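Local coordinates for pinoresinol-lariciresinol reductase (PDB 1QYD), which catalyses the NADPH-dependent, enantioselective reduction of pinoresinol to lariciresinol and onward to secoisolariciresinol in lignan biosynthesis, at residues Ser157-Gly162 / Gly279-Phe284; Phe117-Asp122 / Tyr273-Arg278; Asp72-Val77 / Glu101-Ala106; Val79-Leu84 / Lys206-Pro211. All coordinates share one frame; numbering follows the deposited sequence.

Contact 1: Ser157-Gly162 / Gly279-Phe284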
loop_
_atom_site.group_PDB
_atom_site.type_symbol
_atom_site.label_atom_id
_atom_site.label_comp_id
_atom_site.label_asym_id
_atom_site.label_seq_id
_atom_site.Cartn_x
_atom_site.Cartn_y
_atom_site.Cartn_z
ATOM N N SER A 157 11.901 7.741 -18.269
ATOM C CA SER A 157 13.283 7.565 -18.663
ATOM C C SER A 157 13.743 6.136 -18.943
ATOM O O SER A 157 14.870 5.878 -19.341
ATOM C CB SER A 157 14.084 8.210 -17.558
ATOM O OG SER A 157 13.906 7.490 -16.341
ATOM N N ASN A 158 12.834 5.200 -18.688
ATOM C CA ASN A 158 12.927 3.766 -18.972
ATOM C C ASN A 158 13.835 2.874 -18.117
ATOM O O ASN A 158 13.723 2.901 -16.886
ATOM C CB ASN A 158 13.260 3.608 -20.487
ATOM C CG ASN A 158 12.175 4.216 -21.391
ATOM O OD1 ASN A 158 12.433 5.080 -22.247
ATOM N ND2 ASN A 158 10.924 3.786 -21.188
ATOM N N MET A 159 14.696 2.028 -18.690
ATOM C CA MET A 159 15.459 1.090 -17.898
ATOM C C MET A 159 16.806 1.655 -17.597
ATOM O O MET A 159 17.479 2.147 -18.506
ATOM C CB MET A 159 15.662 -0.250 -18.621
ATOM C CG MET A 159 14.395 -1.087 -18.741
ATOM S SD MET A 159 14.685 -2.696 -19.502
ATOM C CE MET A 159 14.706 -2.121 -21.156
ATOM N N PHE A 160 17.182 1.592 -16.310
ATOM C CA PHE A 160 18.514 2.038 -15.948
ATOM C C PHE A 160 19.378 0.845 -16.321
ATOM O O PHE A 160 19.050 -0.299 -16.029
ATOM C CB PHE A 160 18.672 2.326 -14.435
ATOM C CG PHE A 160 17.686 3.294 -13.774
ATOM C CD1 PHE A 160 17.285 4.479 -14.397
ATOM C CD2 PHE A 160 17.145 2.950 -12.529
ATOM C CE1 PHE A 160 16.337 5.290 -13.758
ATOM C CE2 PHE A 160 16.203 3.764 -11.905
ATOM C CZ PHE A 160 15.794 4.936 -12.518
ATOM N N ALA A 161 20.472 1.084 -17.026
ATOM C CA ALA A 161 21.342 0.024 -17.490
ATOM C C ALA A 161 21.965 -0.807 -16.365
ATOM O O ALA A 161 22.080 -2.021 -16.465
ATOM C CB ALA A 161 22.371 0.699 -18.323
ATOM N N GLY A 162 22.310 -0.205 -15.228
ATOM C CA GLY A 162 22.812 -0.942 -14.081
ATOM C C GLY A 162 21.745 -1.653 -13.275
ATOM O O GLY A 162 21.926 -1.936 -12.098
ATOM N N GLY A 279 5.730 -5.069 -24.420
ATOM C CA GLY A 279 6.599 -4.028 -24.947
ATOM C C GLY A 279 6.304 -2.578 -24.633
ATOM O O GLY A 279 6.602 -1.747 -25.479
ATOM N N ASP A 280 5.795 -2.237 -23.440
ATOM C CA ASP A 280 5.532 -0.851 -23.042
ATOM C C ASP A 280 6.696 0.149 -22.951
ATOM O O ASP A 280 6.571 1.179 -22.279
ATOM C CB ASP A 280 4.807 -0.854 -21.699
ATOM C CG ASP A 280 3.472 -1.562 -21.724
ATOM O OD1 ASP A 280 3.137 -2.228 -20.738
ATOM O OD2 ASP A 280 2.770 -1.423 -22.724
ATOM N N LEU A 281 7.836 -0.054 -23.608
ATOM C CA LEU A 281 8.869 0.958 -23.569
ATOM C C LEU A 281 8.961 1.793 -24.843
ATOM O O LEU A 281 9.219 3.002 -24.823
ATOM C CB LEU A 281 10.206 0.262 -23.255
ATOM C CG LEU A 281 10.541 0.253 -21.748
ATOM C CD1 LEU A 281 9.749 -0.791 -21.044
ATOM C CD2 LEU A 281 11.959 -0.120 -21.505
ATOM N N TYR A 282 8.718 1.105 -25.955
ATOM C CA TYR A 282 8.771 1.656 -27.290
ATOM C C TYR A 282 7.522 1.360 -28.112
ATOM O O TYR A 282 7.411 1.896 -29.210
ATOM C CB TYR A 282 9.971 1.106 -28.045
ATOM C CG TYR A 282 10.492 2.148 -29.018
ATOM C CD1 TYR A 282 11.332 3.142 -28.536
ATOM C CD2 TYR A 282 10.095 2.194 -30.356
ATOM C CE1 TYR A 282 11.762 4.180 -29.364
ATOM C CE2 TYR A 282 10.518 3.233 -31.195
ATOM C CZ TYR A 282 11.351 4.228 -30.690
ATOM O OH TYR A 282 11.751 5.294 -31.479
ATOM N N ASN A 283 6.533 0.569 -27.667
ATOM C CA ASN A 283 5.337 0.262 -28.442
ATOM C C ASN A 283 4.327 1.407 -28.603
ATOM O O ASN A 283 3.109 1.173 -28.691
ATOM C CB ASN A 283 4.624 -0.952 -27.815
ATOM C CG ASN A 283 3.812 -0.765 -26.517
ATOM O OD1 ASN A 283 3.955 0.214 -25.784
ATOM N ND2 ASN A 283 2.918 -1.688 -26.166
ATOM N N PHE A 284 4.770 2.677 -28.641
ATOM C CA PHE A 284 3.842 3.790 -28.802
ATOM C C PHE A 284 4.515 5.063 -29.276
ATOM O O PHE A 284 5.723 5.310 -29.219
ATOM C CB PHE A 284 3.088 4.089 -27.470
ATOM C CG PHE A 284 4.034 4.417 -26.335
ATOM C CD1 PHE A 284 4.455 3.392 -25.502
ATOM C CD2 PHE A 284 4.535 5.707 -26.190
ATOM C CE1 PHE A 284 5.401 3.664 -24.520
ATOM C CE2 PHE A 284 5.473 5.970 -25.212
ATOM C CZ PHE A 284 5.914 4.953 -24.371
#

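Contact 2: Phe117-Asp122 / Tyr273-Arg278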
loop_
_atom_site.group_PDB
_atom_site.type_symbol
_atom_site.label_atom_id
_atom_site.label_comp_id
_atom_site.label_asym_id
_atom_site.label_seq_id
_atom_site.Cartn_x
_atom_site.Cartn_y
_atom_site.Cartn_z
ATOM N N PHE A 117 10.740 8.417 -13.482
ATOM C CA PHE A 117 11.985 7.780 -13.922
ATOM C C PHE A 117 11.892 6.295 -14.357
ATOM O O PHE A 117 12.826 5.507 -14.175
ATOM C CB PHE A 117 13.044 7.974 -12.789
ATOM C CG PHE A 117 13.266 9.411 -12.334
ATOM C CD1 PHE A 117 12.637 9.862 -11.161
ATOM C CD2 PHE A 117 14.042 10.291 -13.109
ATOM C CE1 PHE A 117 12.776 11.197 -10.774
ATOM C CE2 PHE A 117 14.179 11.626 -12.711
ATOM C CZ PHE A 117 13.545 12.074 -11.551
ATOM N N GLY A 118 10.774 5.961 -15.031
ATOM C CA GLY A 118 10.439 4.620 -15.481
ATOM C C GLY A 118 9.454 4.583 -16.656
ATOM O O GLY A 118 9.464 5.430 -17.545
ATOM N N MET A 119 8.585 3.568 -16.614
ATOM C CA MET A 119 7.620 3.207 -17.642
ATOM C C MET A 119 6.544 4.133 -18.215
ATOM O O MET A 119 6.084 3.899 -19.345
ATOM C CB MET A 119 6.858 1.976 -17.214
ATOM C CG MET A 119 7.680 0.717 -17.103
ATOM S SD MET A 119 6.609 -0.745 -17.078
ATOM C CE MET A 119 7.077 -1.359 -18.665
ATOM N N ASP A 120 6.114 5.143 -17.446
ATOM C CA ASP A 120 5.055 6.121 -17.725
ATOM C C ASP A 120 3.642 5.609 -17.418
ATOM O O ASP A 120 2.952 5.034 -18.267
ATOM C CB ASP A 120 5.081 6.621 -19.189
ATOM C CG ASP A 120 4.153 7.794 -19.514
ATOM O OD1 ASP A 120 4.375 8.474 -20.508
ATOM O OD2 ASP A 120 3.194 8.059 -18.808
ATOM N N PRO A 121 3.137 5.958 -16.215
ATOM C CA PRO A 121 1.891 5.478 -15.660
ATOM C C PRO A 121 0.610 5.636 -16.446
ATOM O O PRO A 121 -0.199 4.707 -16.466
ATOM C CB PRO A 121 1.829 6.156 -14.323
ATOM C CG PRO A 121 2.647 7.388 -14.508
ATOM C CD PRO A 121 3.817 6.789 -15.221
ATOM N N ASP A 122 0.364 6.768 -17.092
ATOM C CA ASP A 122 -0.892 6.834 -17.802
ATOM C C ASP A 122 -0.787 6.512 -19.283
ATOM O O ASP A 122 -1.638 6.906 -20.087
ATOM C CB ASP A 122 -1.520 8.206 -17.559
ATOM C CG ASP A 122 -0.706 9.413 -17.923
ATOM O OD1 ASP A 122 -0.886 10.417 -17.251
ATOM O OD2 ASP A 122 0.082 9.371 -18.863
ATOM N N TYR A 273 7.662 -8.215 -17.372
ATOM C CA TYR A 273 6.779 -8.838 -18.315
ATOM C C TYR A 273 6.026 -7.775 -19.116
ATOM O O TYR A 273 5.501 -8.073 -20.181
ATOM C CB TYR A 273 5.871 -9.798 -17.514
ATOM C CG TYR A 273 6.605 -11.093 -17.064
ATOM C CD1 TYR A 273 6.147 -12.349 -17.505
ATOM C CD2 TYR A 273 7.764 -11.072 -16.266
ATOM C CE1 TYR A 273 6.815 -13.537 -17.174
ATOM C CE2 TYR A 273 8.444 -12.256 -15.932
ATOM C CZ TYR A 273 7.966 -13.485 -16.391
ATOM O OH TYR A 273 8.645 -14.661 -16.094
ATOM N N GLN A 274 5.982 -6.503 -18.699
ATOM C CA GLN A 274 5.399 -5.432 -19.499
ATOM C C GLN A 274 6.495 -4.889 -20.399
ATOM O O GLN A 274 6.201 -4.487 -21.514
ATOM C CB GLN A 274 4.910 -4.290 -18.641
ATOM C CG GLN A 274 4.166 -4.639 -17.355
ATOM C CD GLN A 274 2.743 -5.177 -17.422
ATOM O OE1 GLN A 274 1.971 -4.981 -18.367
ATOM N NE2 GLN A 274 2.350 -5.853 -16.350
ATOM N N ILE A 275 7.755 -4.811 -19.925
ATOM C CA ILE A 275 8.967 -4.466 -20.689
ATOM C C ILE A 275 9.274 -5.440 -21.882
ATOM O O ILE A 275 9.370 -5.042 -23.053
ATOM C CB ILE A 275 10.212 -4.449 -19.725
ATOM C CG1 ILE A 275 10.089 -3.405 -18.670
ATOM C CG2 ILE A 275 11.469 -4.065 -20.471
ATOM C CD1 ILE A 275 11.248 -3.516 -17.652
ATOM N N PHE A 276 9.450 -6.748 -21.605
ATOM C CA PHE A 276 9.843 -7.727 -22.620
ATOM C C PHE A 276 8.746 -8.759 -22.951
ATOM O O PHE A 276 8.996 -9.963 -22.824
ATOM C CB PHE A 276 11.141 -8.491 -22.160
ATOM C CG PHE A 276 12.325 -7.697 -21.588
ATOM C CD1 PHE A 276 13.180 -7.002 -22.429
ATOM C CD2 PHE A 276 12.548 -7.669 -20.200
ATOM C CE1 PHE A 276 14.252 -6.284 -21.892
ATOM C CE2 PHE A 276 13.621 -6.950 -19.658
ATOM C CZ PHE A 276 14.478 -6.256 -20.508
ATOM N N PHE A 277 7.524 -8.330 -23.349
ATOM C CA PHE A 277 6.405 -9.170 -23.799
ATOM C C PHE A 277 5.263 -8.389 -24.436
ATOM O O PHE A 277 4.765 -8.801 -25.495
ATOM C CB PHE A 277 5.713 -9.959 -22.711
ATOM C CG PHE A 277 6.348 -11.286 -22.368
ATOM C CD1 PHE A 277 6.829 -11.501 -21.065
ATOM C CD2 PHE A 277 6.475 -12.276 -23.351
ATOM C CE1 PHE A 277 7.444 -12.703 -20.745
ATOM C CE2 PHE A 277 7.092 -13.482 -23.013
ATOM C CZ PHE A 277 7.575 -13.693 -21.716
ATOM N N ARG A 278 4.758 -7.351 -23.722
ATOM C CA ARG A 278 3.726 -6.429 -24.199
ATOM C C ARG A 278 4.420 -5.154 -24.678
ATOM O O ARG A 278 3.813 -4.254 -25.265
ATOM C CB ARG A 278 2.708 -6.070 -23.088
ATOM C CG ARG A 278 1.380 -6.861 -23.026
ATOM C CD ARG A 278 1.499 -8.394 -22.810
ATOM N NE ARG A 278 2.252 -8.747 -21.607
ATOM C CZ ARG A 278 2.186 -9.905 -20.919
ATOM N NH1 ARG A 278 1.394 -10.931 -21.261
ATOM N NH2 ARG A 278 2.957 -10.015 -19.827
#

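Contact 3: Asp72-Val77 / Glu101-Ala106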
loop_
_atom_site.group_PDB
_atom_site.type_symbol
_atom_site.label_atom_id
_atom_site.label_comp_id
_atom_site.label_asym_id
_atom_site.label_seq_id
_atom_site.Cartn_x
_atom_site.Cartn_y
_atom_site.Cartn_z
ATOM N N ASP A 72 8.141 26.721 3.773
ATOM C CA ASP A 72 9.180 27.703 4.043
ATOM C C ASP A 72 10.303 27.484 3.065
ATOM O O ASP A 72 10.711 28.394 2.342
ATOM C CB ASP A 72 9.825 27.588 5.434
ATOM C CG ASP A 72 9.064 27.993 6.673
ATOM O OD1 ASP A 72 9.487 27.618 7.763
ATOM O OD2 ASP A 72 8.064 28.687 6.567
ATOM N N ALA A 73 10.686 26.188 3.097
ATOM C CA ALA A 73 11.770 25.579 2.341
ATOM C C ALA A 73 11.663 25.802 0.829
ATOM O O ALA A 73 12.623 26.243 0.200
ATOM C CB ALA A 73 11.782 24.061 2.687
ATOM N N LEU A 74 10.443 25.559 0.314
ATOM C CA LEU A 74 10.081 25.636 -1.091
ATOM C C LEU A 74 10.063 27.049 -1.594
ATOM O O LEU A 74 10.231 27.287 -2.789
ATOM C CB LEU A 74 8.696 25.029 -1.344
ATOM C CG LEU A 74 8.371 23.623 -0.827
ATOM C CD1 LEU A 74 6.875 23.455 -0.733
ATOM C CD2 LEU A 74 8.912 22.582 -1.725
ATOM N N LYS A 75 9.836 28.003 -0.683
ATOM C CA LYS A 75 9.848 29.403 -1.059
ATOM C C LYS A 75 11.250 29.833 -1.408
ATOM O O LYS A 75 11.453 30.817 -2.135
ATOM C CB LYS A 75 9.323 30.277 0.063
ATOM C CG LYS A 75 7.804 30.253 0.276
ATOM C CD LYS A 75 6.960 30.713 -0.904
ATOM C CE LYS A 75 6.981 32.220 -1.159
ATOM N NZ LYS A 75 6.292 32.596 -2.391
ATOM N N GLN A 76 12.250 29.055 -0.990
ATOM C CA GLN A 76 13.637 29.423 -1.271
ATOM C C GLN A 76 14.100 28.969 -2.647
ATOM O O GLN A 76 15.129 29.418 -3.152
ATOM C CB GLN A 76 14.591 28.827 -0.236
ATOM C CG GLN A 76 14.224 28.988 1.240
ATOM C CD GLN A 76 13.774 30.374 1.697
ATOM O OE1 GLN A 76 14.407 31.417 1.468
ATOM N NE2 GLN A 76 12.626 30.310 2.382
ATOM N N VAL A 77 13.317 28.083 -3.258
ATOM C CA VAL A 77 13.688 27.540 -4.546
ATOM C C VAL A 77 12.670 27.672 -5.701
ATOM O O VAL A 77 11.469 27.865 -5.528
ATOM C CB VAL A 77 14.075 26.063 -4.302
ATOM C CG1 VAL A 77 15.246 25.942 -3.335
ATOM C CG2 VAL A 77 12.879 25.332 -3.746
ATOM N N GLU A 101 0.510 19.422 -2.075
ATOM C CA GLU A 101 -0.233 20.241 -1.141
ATOM C C GLU A 101 0.679 21.390 -0.708
ATOM O O GLU A 101 0.227 22.531 -0.659
ATOM C CB GLU A 101 -0.627 19.404 0.081
ATOM C CG GLU A 101 -1.978 18.665 0.091
ATOM C CD GLU A 101 -2.284 17.477 -0.845
ATOM O OE1 GLU A 101 -1.985 17.525 -2.055
ATOM O OE2 GLU A 101 -2.869 16.493 -0.354
ATOM N N ALA A 102 1.966 21.157 -0.393
ATOM C CA ALA A 102 2.900 22.207 -0.022
ATOM C C ALA A 102 3.351 23.109 -1.170
ATOM O O ALA A 102 3.790 24.234 -0.959
ATOM C CB ALA A 102 4.127 21.584 0.597
ATOM N N ILE A 103 3.286 22.625 -2.400
ATOM C CA ILE A 103 3.635 23.369 -3.601
ATOM C C ILE A 103 2.459 24.247 -4.025
ATOM O O ILE A 103 2.684 25.366 -4.500
ATOM C CB ILE A 103 4.040 22.328 -4.727
ATOM C CG1 ILE A 103 5.444 21.854 -4.419
ATOM C CG2 ILE A 103 4.087 22.917 -6.131
ATOM C CD1 ILE A 103 5.878 20.650 -5.234
ATOM N N LYS A 104 1.213 23.745 -3.914
ATOM C CA LYS A 104 0.001 24.476 -4.240
ATOM C C LYS A 104 -0.107 25.741 -3.401
ATOM O O LYS A 104 -0.285 26.850 -3.896
ATOM C CB LYS A 104 -1.155 23.523 -4.002
ATOM C CG LYS A 104 -2.577 24.044 -4.079
ATOM C CD LYS A 104 -2.937 24.733 -5.402
ATOM C CE LYS A 104 -4.448 24.998 -5.505
ATOM N NZ LYS A 104 -4.840 25.454 -6.829
ATOM N N GLU A 105 0.108 25.557 -2.112
ATOM C CA GLU A 105 0.078 26.613 -1.119
ATOM C C GLU A 105 1.083 27.701 -1.395
ATOM O O GLU A 105 0.689 28.869 -1.421
ATOM C CB GLU A 105 0.366 26.053 0.252
ATOM C CG GLU A 105 -0.099 26.962 1.370
ATOM C CD GLU A 105 -0.701 26.180 2.525
ATOM O OE1 GLU A 105 -1.624 25.398 2.280
ATOM O OE2 GLU A 105 -0.246 26.360 3.660
ATOM N N ALA A 106 2.368 27.364 -1.580
ATOM C CA ALA A 106 3.333 28.377 -1.981
ATOM C C ALA A 106 3.024 28.744 -3.448
ATOM O O ALA A 106 2.060 28.220 -4.032
ATOM C CB ALA A 106 4.748 27.789 -1.814
#

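Contact 4: Val79-Leu84 / Lys206-Pro211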
loop_
_atom_site.group_PDB
_atom_site.type_symbol
_atom_site.label_atom_id
_atom_site.label_comp_id
_atom_site.label_asym_id
_atom_site.label_seq_id
_atom_site.Cartn_x
_atom_site.Cartn_y
_atom_site.Cartn_z
ATOM N N VAL A 79 12.787 25.277 -8.815
ATOM C CA VAL A 79 12.370 23.945 -9.186
ATOM C C VAL A 79 12.401 23.042 -7.958
ATOM O O VAL A 79 13.107 23.339 -7.002
ATOM C CB VAL A 79 13.320 23.464 -10.290
ATOM C CG1 VAL A 79 12.718 22.209 -10.907
ATOM C CG2 VAL A 79 13.527 24.549 -11.377
ATOM N N VAL A 80 11.540 22.024 -7.884
ATOM C CA VAL A 80 11.571 20.944 -6.886
ATOM C C VAL A 80 11.505 19.608 -7.662
ATOM O O VAL A 80 10.643 19.347 -8.514
ATOM C CB VAL A 80 10.382 21.010 -5.876
ATOM C CG1 VAL A 80 9.128 21.441 -6.598
ATOM C CG2 VAL A 80 10.109 19.636 -5.238
ATOM N N ILE A 81 12.483 18.746 -7.389
ATOM C CA ILE A 81 12.560 17.444 -8.023
ATOM C C ILE A 81 12.356 16.387 -6.962
ATOM O O ILE A 81 13.058 16.391 -5.960
ATOM C CB ILE A 81 13.938 17.289 -8.706
ATOM C CG1 ILE A 81 14.089 18.311 -9.801
ATOM C CG2 ILE A 81 14.041 15.933 -9.403
ATOM C CD1 ILE A 81 15.521 18.296 -10.333
ATOM N N SER A 82 11.358 15.533 -7.100
ATOM C CA SER A 82 11.216 14.424 -6.186
ATOM C C SER A 82 11.734 13.095 -6.735
ATOM O O SER A 82 11.246 12.608 -7.756
ATOM C CB SER A 82 9.770 14.283 -5.835
ATOM O OG SER A 82 9.477 13.003 -5.276
ATOM N N ALA A 83 12.702 12.452 -6.077
ATOM C CA ALA A 83 13.185 11.121 -6.479
ATOM C C ALA A 83 12.880 10.123 -5.378
ATOM O O ALA A 83 13.613 9.171 -5.112
ATOM C CB ALA A 83 14.685 11.153 -6.715
ATOM N N LEU A 84 11.743 10.379 -4.719
ATOM C CA LEU A 84 11.224 9.606 -3.595
ATOM C C LEU A 84 10.738 8.220 -3.958
ATOM O O LEU A 84 9.648 8.100 -4.519
ATOM C CB LEU A 84 10.059 10.394 -2.916
ATOM C CG LEU A 84 10.480 11.370 -1.791
ATOM C CD1 LEU A 84 9.367 12.290 -1.295
ATOM C CD2 LEU A 84 10.980 10.477 -0.670
ATOM N N LYS A 206 18.544 19.377 -17.367
ATOM C CA LYS A 206 18.377 20.144 -18.602
ATOM C C LYS A 206 16.897 20.372 -19.008
ATOM O O LYS A 206 16.613 21.279 -19.784
ATOM C CB LYS A 206 19.118 19.432 -19.735
ATOM C CG LYS A 206 20.619 19.381 -19.469
ATOM C CD LYS A 206 21.375 19.328 -20.776
ATOM C CE LYS A 206 22.808 19.607 -20.428
ATOM N NZ LYS A 206 23.476 20.266 -21.512
ATOM N N SER A 207 15.920 19.576 -18.533
ATOM C CA SER A 207 14.520 19.826 -18.779
ATOM C C SER A 207 14.017 21.012 -17.955
ATOM O O SER A 207 13.285 21.859 -18.454
ATOM C CB SER A 207 13.684 18.616 -18.416
ATOM O OG SER A 207 13.839 18.172 -17.074
ATOM N N ILE A 208 14.484 21.003 -16.699
ATOM C CA ILE A 208 14.187 21.839 -15.553
ATOM C C ILE A 208 13.624 23.214 -15.780
ATOM O O ILE A 208 12.565 23.551 -15.251
ATOM C CB ILE A 208 15.507 21.843 -14.731
ATOM C CG1 ILE A 208 15.341 20.750 -13.716
ATOM C CG2 ILE A 208 15.825 23.121 -13.989
ATOM C CD1 ILE A 208 16.446 20.753 -12.628
ATOM N N ASP A 209 14.350 23.990 -16.578
ATOM C CA ASP A 209 13.973 25.355 -16.897
ATOM C C ASP A 209 13.449 25.522 -18.325
ATOM O O ASP A 209 13.145 26.650 -18.712
ATOM C CB ASP A 209 15.185 26.279 -16.715
ATOM C CG ASP A 209 15.951 26.154 -15.406
ATOM O OD1 ASP A 209 15.341 26.137 -14.340
ATOM O OD2 ASP A 209 17.171 26.076 -15.448
ATOM N N ASP A 210 13.308 24.466 -19.146
ATOM C CA ASP A 210 12.937 24.595 -20.542
ATOM C C ASP A 210 11.456 24.864 -20.800
ATOM O O ASP A 210 10.596 24.165 -20.265
ATOM C CB ASP A 210 13.371 23.334 -21.263
ATOM C CG ASP A 210 14.007 23.709 -22.586
ATOM O OD1 ASP A 210 13.359 23.522 -23.609
ATOM O OD2 ASP A 210 15.137 24.207 -22.587
ATOM N N PRO A 211 11.099 25.883 -21.595
ATOM C CA PRO A 211 9.729 26.193 -21.989
ATOM C C PRO A 211 8.984 25.078 -22.685
ATOM O O PRO A 211 7.776 24.907 -22.520
ATOM C CB PRO A 211 9.849 27.430 -22.852
ATOM C CG PRO A 211 11.285 27.405 -23.303
ATOM C CD PRO A 211 11.989 26.945 -22.040
#

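Contact 1: Ser157-Gly162 / Gly279-Phe284
Met159 and Leu281 form the tight part of this contact, their side chains crossing at roughly a right angle. One methyl of Leu281 does the touching: CD2 lies 3.4 Å from Met159 CE and 3.8 Å from Met159 CG, so the thioether chain folds round it. The fold comes from the last torsion of Met159 (chi3 -80°), which turns CE back from an otherwise extended CA-CB-CG-SD run. Asn158 supports the leucine from another side; the two side chains run alongside in opposite directions, with Asn158 CB 4.1 Å from Leu281 CD2. No hydrogen bond joins the segments, and all three residues are buried. Met159 and Leu281 also both reach Ile275, which extends the apolar patch.

Beyond Leu281 the loop turns toward solvent at Asn283, which is exposed, while Tyr282 and Phe284 are partly exposed. Asn283 ND2 makes a weak bond of 3.5 Å to Asp280 OD2. Arg221 hydrogen-bonds to the carbonyl oxygens of Leu281 and Phe284 and makes cation-pi contacts with Tyr282 and Phe284. The side chain of Met159 is about 7 Å from that of His271, an inferred substrate-binding residue. The arrangement is thus consistent with an apolar wall beside the substrate site of an NmrA-type reductase, where short strand 159-160 meets the loop after helix 272-275.

Contact 2: Phe117-Asp122 / Tyr273-Arg278
A single methionine side chain, Met119, makes this buried apolar contact, bridging from the loop after strand 111-113 to the last turn of helix 272-275. Its methyl CE is shared equally, 3.6 Å from Gln274 CB and 3.6 Å from Ile275 CG1. The Met119 chain is extended at chi2 and bends at its far end (chi3 111°), which brings CE against two consecutive residues of the helix. It crosses Gln274 at about a right angle and meets Ile275 more aslant. Ile275 offers its CG1 branch to Met119, while its CG2 lies 3.5 Å above the ring plane of Phe276, over the ring centre, a CH-pi placement that occupies the isoleucine's other branch.

Past the contact the chain folds back on itself. Arg278 NH2 donates to Tyr273 O over 3.2 Å, coming from well above the carbonyl plane (59° out of it). One face of the same guanidinium group is covered by Phe277 CB.

The loop of Met119 is itself anchored by charge: Asp120 and Asp122 both form salt bridges with Arg142, inferred to bind NADP(+). The side chain of Met119 is about 7 Å from that of Lys138, the inferred proton acceptor, and that of Ile275 about 4 Å from that of His271, inferred to bind substrate. Across the segments there is no polar bond at all. The join rests on dispersion between one methionine methyl and the aliphatic atoms of Gln274 and Ile275, and carries none of the directionality of a hydrogen bond.

Contact 3: Asp72-Val77 / Glu101-Ala106
Leu74 lays its CD1 methyl over one face of the flat peptide group between Ala102 and Ile103. It stands 3.2 Å from Ala102 O, with Ile103 N farther off at 4.0 Å on the same peptide. A second flat group, the amide of Gln76, serves the 72-77 segment internally: NE2 donates to Asp72 O at 2.7 Å, approaching from above the carbonyl plane (42° out of it), with the oxygen also tilted a little from the amide plane.

The same CD1 touches Ala102 CB at 3.6 Å and more loosely approaches Ile103 CG1 at 4.3 Å. Small Ala102 therefore lets the leucine come right down onto the helix backbone, over a carbonyl oxygen whose bond from Ala106 N is long and weak. One turn on, Ala106 meets Lys75. The bend at chi2 (-61°) brings Lys75 CD to 3.8 Å from Ala106 CB. Lys75 lies at the exposed margin of the contact, whereas Leu74, Ala102 and Ile103 are buried.

The two segments belong to the C-terminal parts of helices 67-74 and 96-105, neighbours on one side of the parallel sheet, and Leu74 also rests on Leu8 of strand 7-10. The alanines continue the seam along helix 67-74, with Ala102 on Leu70 and Ala106 on Val71. Chemically the junction is methyl against methyl and methyl against peptide, with no hydrogen bond across it; even the charged Lys75 contributes the aliphatic part of its chain, so fit of shape rather than pairing of charge joins the two helices.

Contact 4: Val79-Leu84 / Lys206-Pro211
Ile208 spreads its branches over two residues of strand 79-82, Val79 and Ile81, which point to the same side of the sheet. Its CG2 meets Val79 CG2 at 3.8 Å, while its CD1 meets Ile81 CD1 at 3.5 Å, methyl end against methyl end with the side chains nearly perpendicular. Ile81 reaches this point through an extended arm (chi2 172°) that projects CD1 well clear of the strand. Val79 places CG1 opposite its backbone N (chi1 -168°), which turns CG2 toward both Ile208 CG2 and the carboxylate of Asp209. Ile208 itself is less relaxed, with chi1 at -94° lying well away from a staggered value.

Asp209 adds a marginal touch, OD1 standing 3.8 Å from Val79 CG2. Its polar bonds lie elsewhere: OD2 is hydrogen-bonded to Ser5 OG and forms a salt bridge with Lys3 NZ. Ile208 is seated in a type I turn from Ser207 to Asp210, closed by Asp210 N to Ser207 O at 2.7 Å, and it also rests on Val7 of the adjoining strand. With an alanine here, Ile81 CD1 and Val79 CG2 would probably lose their methyl partners, leaving a gap between strand and turn. The turn follows helix 197-207, which lies over this face, and Val80 meets helix 96-105 on the other, the layered alpha/beta/alpha build of an NADP(+)-binding Rossmann fold.

How the contacts relate
From the N terminus, contact 3 opens at 72-77 and contact 4 at 79-84. Contact 3 closes first, at 101-106, completing a short loop round strand 79-82 and crossing contact 4. Contacts 2 and 1 then open at 117-122 and 157-162, before 206-211 closes contact 4; both therefore cross it. They close in turn at 273-278 and 279-284, crossing each other as well, so none nests. Contacts 3 and 4 flank the Rossmann sheet, meeting through Ile103 and Val80, whereas contacts 1 and 2, centred 6 Å apart, join the loop after strand 111-113 and strand 159-160, near the inferred active-site residues, to helix 272-275 and the loop after it. Phe117 packs on Ser82, linking contact 2 to contact 4.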